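Local coordinates for chromosome replication initiation inhibitor protein (Agrobacterium tumefaciens, PDB 3FD3) that probably acts as a LysR-family DNA-binding transcription regulator, of which this chain is the C-terminal, presumably effector-binding, part without the helix-turn-helix domain, at residues A10-L13 against G14-L18; P81-M84 against A85-A89. All blocks are in the same frame, centred on the assembly; numbering follows the deposited sequence.

How the contacts relate
Both contacts are local, each made along one unbroken piece of chain, and both belong to the LysR substrate-binding domain. Contact 1 lies deep in the fold, its centre about 7 Å from the centre of the chain, where helix 10-13 gives way to helix 17-26. Contact 2 sits on helix 81-87, its centre about 25 Å from the centre of the chain. Their centres are about 29 Å apart and their nearest atoms about 18 Å, so neither touches the other. In contact 1 the side chain of D11 lies about 4 Å from a bound calcium ion. Each also approaches the second subunit, through L13 and L18 in contact 1 and R86 in contact 2.

Contact 1 of 2, residues A10-L13 against G14-L18; sequences ADSL and GTWFL
The carbonyl oxygen of S12 is gripped by two backbone N-H groups from opposite faces of its plane. T15 N lies 3.1 Å from S12 O, well above the carbonyl plane, while F17 N reaches S12 O at 3.0 Å with an N-H...O angle of 162°. One acceptor thus ties the end of helix 10-13 to the start of helix 17-26. Two residues back, A10 O accepts from G14 N at 2.8 Å. T15 suits the bend because its hydroxyl acts as an extra donor: chi1 of 53° sets OG1 between the backbone N and carbonyl carbon, and T15 OG1 reaches D11 O at 2.8 Å. In this periplasmic-binding-protein-like fold the bend follows strand 3-8, and W16 and F17 turn their rings inward against V55 and M196. The indole of W16 gives S12 OG a weak, bent bond (W16 NE1 to S12 OG 3.1 Å), and N9 OD1 also bonds that hydroxyl. On the apolar side, the branched L13 meets two partners with one methyl carbon, L13 CD1 lying 3.7 Å from L18 CG and 3.9 Å from F17 CD2. A water accepts from L18 N and donates to L13 O.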
loop_
_atom_site.group_PDB
_atom_site.type_symbol
_atom_site.label_atom_id
_atom_site.label_comp_id
_atom_site.label_asym_id
_atom_site.label_seq_id
_atom_site.Cartn_x
_atom_site.Cartn_y
_atom_site.Cartn_z
ATOM N N ALA A 10 -1.283 -0.715 8.410
ATOM C CA ALA A 10 -1.099 -0.149 7.068
ATOM C C ALA A 10 -1.130 1.368 7.066
ATOM O O ALA A 10 -0.404 2.022 6.313
ATOM C CB ALA A 10 -2.180 -0.686 6.083
ATOM N N ASP A 11 -2.032 1.944 7.854
ATOM C CA ASP A 11 -2.201 3.403 7.820
ATOM C C ASP A 11 -0.945 4.127 8.358
ATOM O O ASP A 11 -0.593 5.182 7.848
ATOM C CB ASP A 11 -3.460 3.827 8.568
ATOM C CG ASP A 11 -4.740 3.405 7.854
ATOM O OD1 ASP A 11 -4.732 3.306 6.603
ATOM O OD2 ASP A 11 -5.765 3.165 8.540
ATOM N N SER A 12 -0.248 3.554 9.337
ATOM C CA SER A 12 1.049 4.136 9.744
ATOM C C SER A 12 2.124 3.934 8.684
ATOM O O SER A 12 2.941 4.850 8.440
ATOM C CB SER A 12 1.508 3.597 11.101
ATOM O OG SER A 12 0.650 4.033 12.142
ATOM N N LEU A 13 2.160 2.760 8.056
ATOM C CA LEU A 13 3.126 2.527 6.954
ATOM C C LEU A 13 2.873 3.515 5.811
ATOM O O LEU A 13 3.804 3.962 5.143
ATOM C CB LEU A 13 3.067 1.081 6.443
ATOM C CG LEU A 13 4.082 0.698 5.369
ATOM C CD1 LEU A 13 5.494 0.929 5.918
ATOM C CD2 LEU A 13 3.847 -0.753 4.967
ATOM N N GLY A 14 1.614 3.855 5.560
ATOM C CA GLY A 14 1.289 4.779 4.497
ATOM C C GLY A 14 1.546 6.239 4.817
ATOM O O GLY A 14 1.400 7.078 3.916
ATOM N N THR A 15 1.908 6.549 6.073
ATOM C CA THR A 15 2.121 7.895 6.532
ATOM C C THR A 15 3.553 8.074 7.091
ATOM O O THR A 15 4.488 8.308 6.295
ATOM C CB THR A 15 1.002 8.362 7.509
ATOM O OG1 THR A 15 0.846 7.416 8.576
ATOM C CG2 THR A 15 -0.383 8.517 6.741
ATOM N N TRP A 16 3.736 7.827 8.379
ATOM C CA TRP A 16 4.910 8.269 9.158
ATOM C C TRP A 16 5.915 7.179 9.528
ATOM O O TRP A 16 7.053 7.490 9.925
ATOM C CB TRP A 16 4.441 8.967 10.450
ATOM C CG TRP A 16 3.787 8.020 11.424
ATOM C CD1 TRP A 16 2.488 7.568 11.413
ATOM C CD2 TRP A 16 4.419 7.365 12.518
ATOM N NE1 TRP A 16 2.273 6.702 12.456
ATOM C CE2 TRP A 16 3.443 6.546 13.150
ATOM C CE3 TRP A 16 5.710 7.406 13.050
ATOM C CZ2 TRP A 16 3.730 5.765 14.268
ATOM C CZ3 TRP A 16 5.981 6.644 14.159
ATOM C CH2 TRP A 16 5.010 5.819 14.749
ATOM N N PHE A 17 5.532 5.908 9.425
ATOM C CA PHE A 17 6.336 4.834 10.019
ATOM C C PHE A 17 7.744 4.730 9.430
ATOM O O PHE A 17 8.733 4.611 10.189
ATOM C CB PHE A 17 5.587 3.510 9.847
ATOM C CG PHE A 17 6.305 2.272 10.368
ATOM C CD1 PHE A 17 6.240 1.911 11.692
ATOM C CD2 PHE A 17 7.000 1.468 9.507
ATOM C CE1 PHE A 17 6.883 0.760 12.145
ATOM C CE2 PHE A 17 7.623 0.315 9.970
ATOM C CZ PHE A 17 7.557 -0.014 11.280
ATOM N N LEU A 18 7.839 4.805 8.097
ATOM C CA LEU A 18 9.135 4.692 7.433
ATOM C C LEU A 18 10.002 5.905 7.656
ATOM O O LEU A 18 11.229 5.785 7.660
ATOM C CB LEU A 18 8.986 4.423 5.929
ATOM C CG LEU A 18 8.490 3.032 5.583
ATOM C CD1 LEU A 18 8.336 2.878 4.031
ATOM C CD2 LEU A 18 9.419 1.972 6.169
HETATM O O HOH W 1 5.844 5.199 6.113
#

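Contact 2 of 2, residues P81-M84 against A85-A89; sequences PDFM and ARHFA
Backbone bonds come first. P81 O accepts from A85 N and D82 O from R86 N, the regular i to i+4 ladder of a helix, which M84 O continues by taking F88 N at 2.8 Å. F83 O is gripped twice by the same residue: H87 N reaches it at 3.0 Å, and H87 ND1 at 3.1 Å from within the carbonyl plane, on a lone pair. Histidine suits this place because its ring nitrogen can reach back to a carbonyl one turn earlier; chi1 of -63° swings the imidazole beside the backbone N and toward that oxygen.

Among the rings, H87 ND1 stands 3.2 Å above the plane of the F83 ring, over its centre, with the two planes 37° apart. F88 CE2 comes to the edge of the F83 ring, 3.7 Å from F83 CE1. M84, a selenomethionine, bends its flexible chain so that M84 SE lies 3.7 Å from F88 CD2, a Met-aromatic contact set obliquely to the ring.

The opposite charges of D82 and R86 probably attract weakly, being too far apart for a salt bridge. Their flat groups are nearly parallel; D82 OD2 touches R86 CD at 3.3 Å but stays 4.3 Å from R86 NH1, and a water joins them by donating to the carboxylate and accepting from NH1. This polar pair is exposed, although R86 also packs on G26 of the second subunit, whereas F83 packs on P101 and M84 and F88 on L167 of strand 165-181. The whole is an amphipathic helix, 81-87, which follows strand 66-79 and loses its helical backbone at F88.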
loop_
_atom_site.group_PDB
_atom_site.type_symbol
_atom_site.label_atom_id
_atom_site.label_comp_id
_atom_site.label_asym_id
_atom_site.label_seq_id
_atom_site.Cartn_x
_atom_site.Cartn_y
_atom_site.Cartn_z
ATOM N N PRO A 81 -15.890 15.930 -4.810
ATOM C CA PRO A 81 -17.079 16.771 -5.031
ATOM C C PRO A 81 -18.170 16.124 -5.907
ATOM O O PRO A 81 -19.358 16.229 -5.609
ATOM C CB PRO A 81 -16.491 18.005 -5.719
ATOM C CG PRO A 81 -15.131 18.115 -5.147
ATOM C CD PRO A 81 -14.651 16.680 -5.083
ATOM N N ASP A 82 -17.756 15.419 -6.956
ATOM C CA ASP A 82 -18.696 14.721 -7.822
ATOM C C ASP A 82 -19.382 13.581 -7.063
ATOM O O ASP A 82 -20.557 13.392 -7.240
ATOM C CB ASP A 82 -18.000 14.182 -9.076
ATOM C CG ASP A 82 -18.928 13.308 -9.951
ATOM O OD1 ASP A 82 -19.877 13.846 -10.485
ATOM O OD2 ASP A 82 -18.687 12.077 -10.021
ATOM N N PHE A 83 -18.643 12.845 -6.227
ATOM C CA PHE A 83 -19.260 11.822 -5.375
ATOM C C PHE A 83 -20.357 12.408 -4.491
ATOM O O PHE A 83 -21.458 11.841 -4.363
ATOM C CB PHE A 83 -18.225 11.087 -4.528
ATOM C CG PHE A 83 -18.783 9.892 -3.842
ATOM C CD1 PHE A 83 -19.453 10.017 -2.639
ATOM C CD2 PHE A 83 -18.672 8.652 -4.425
ATOM C CE1 PHE A 83 -19.988 8.920 -2.032
ATOM C CE2 PHE A 83 -19.204 7.569 -3.839
ATOM C CZ PHE A 83 -19.856 7.687 -2.630
HETATM N N MSE A 84 -20.045 13.542 -3.859
HETATM C CA MSE A 84 -20.994 14.205 -2.992
HETATM C C MSE A 84 -22.232 14.627 -3.799
HETATM O O MSE A 84 -23.388 14.492 -3.342
HETATM C CB MSE A 84 -20.359 15.449 -2.323
HETATM C CG MSE A 84 -19.171 15.214 -1.445
HETATM SE SE MSE A 84 -19.530 14.112 0.097
HETATM C CE MSE A 84 -20.733 15.287 0.989
ATOM N N ALA A 85 -21.997 15.151 -5.000
ATOM C CA ALA A 85 -23.090 15.618 -5.836
ATOM C C ALA A 85 -24.029 14.492 -6.266
ATOM O O ALA A 85 -25.240 14.682 -6.354
ATOM C CB ALA A 85 -22.544 16.343 -7.063
ATOM N N ARG A 86 -23.454 13.338 -6.571
ATOM C CA ARG A 86 -24.228 12.218 -7.099
ATOM C C ARG A 86 -24.976 11.485 -5.988
ATOM O O ARG A 86 -26.090 11.034 -6.191
ATOM C CB ARG A 86 -23.290 11.253 -7.802
ATOM C CG ARG A 86 -22.778 11.778 -9.144
ATOM C CD ARG A 86 -21.748 10.859 -9.688
ATOM N NE ARG A 86 -22.331 9.582 -10.063
ATOM C CZ ARG A 86 -21.739 8.393 -9.932
ATOM N NH1 ARG A 86 -20.566 8.284 -9.293
ATOM N NH2 ARG A 86 -22.388 7.291 -10.344
ATOM N N HIS A 87 -24.366 11.394 -4.811
ATOM C CA HIS A 87 -24.851 10.500 -3.750
ATOM C C HIS A 87 -25.402 11.176 -2.517
ATOM O O HIS A 87 -26.180 10.554 -1.768
ATOM C CB HIS A 87 -23.730 9.564 -3.320
ATOM C CG HIS A 87 -23.269 8.668 -4.411
ATOM N ND1 HIS A 87 -22.060 8.842 -5.047
ATOM C CD2 HIS A 87 -23.853 7.592 -4.990
ATOM C CE1 HIS A 87 -21.918 7.901 -5.965
ATOM N NE2 HIS A 87 -22.986 7.129 -5.944
ATOM N N PHE A 88 -25.022 12.431 -2.310
ATOM C CA PHE A 88 -25.460 13.188 -1.156
ATOM C C PHE A 88 -26.007 14.547 -1.607
ATOM O O PHE A 88 -25.719 15.570 -0.984
ATOM C CB PHE A 88 -24.295 13.359 -0.157
ATOM C CG PHE A 88 -23.758 12.053 0.399
ATOM C CD1 PHE A 88 -24.603 11.170 1.079
ATOM C CD2 PHE A 88 -22.411 11.717 0.259
ATOM C CE1 PHE A 88 -24.127 9.964 1.595
ATOM C CE2 PHE A 88 -21.915 10.530 0.752
ATOM C CZ PHE A 88 -22.769 9.633 1.435
ATOM N N ALA A 89 -26.773 14.547 -2.703
ATOM C CA ALA A 89 -27.315 15.776 -3.274
ATOM C C ALA A 89 -28.188 16.508 -2.256
ATOM O O ALA A 89 -28.088 17.727 -2.156
ATOM C CB ALA A 89 -28.111 15.502 -4.553
HETATM O O HOH W 2 -18.716 9.785 -8.188
#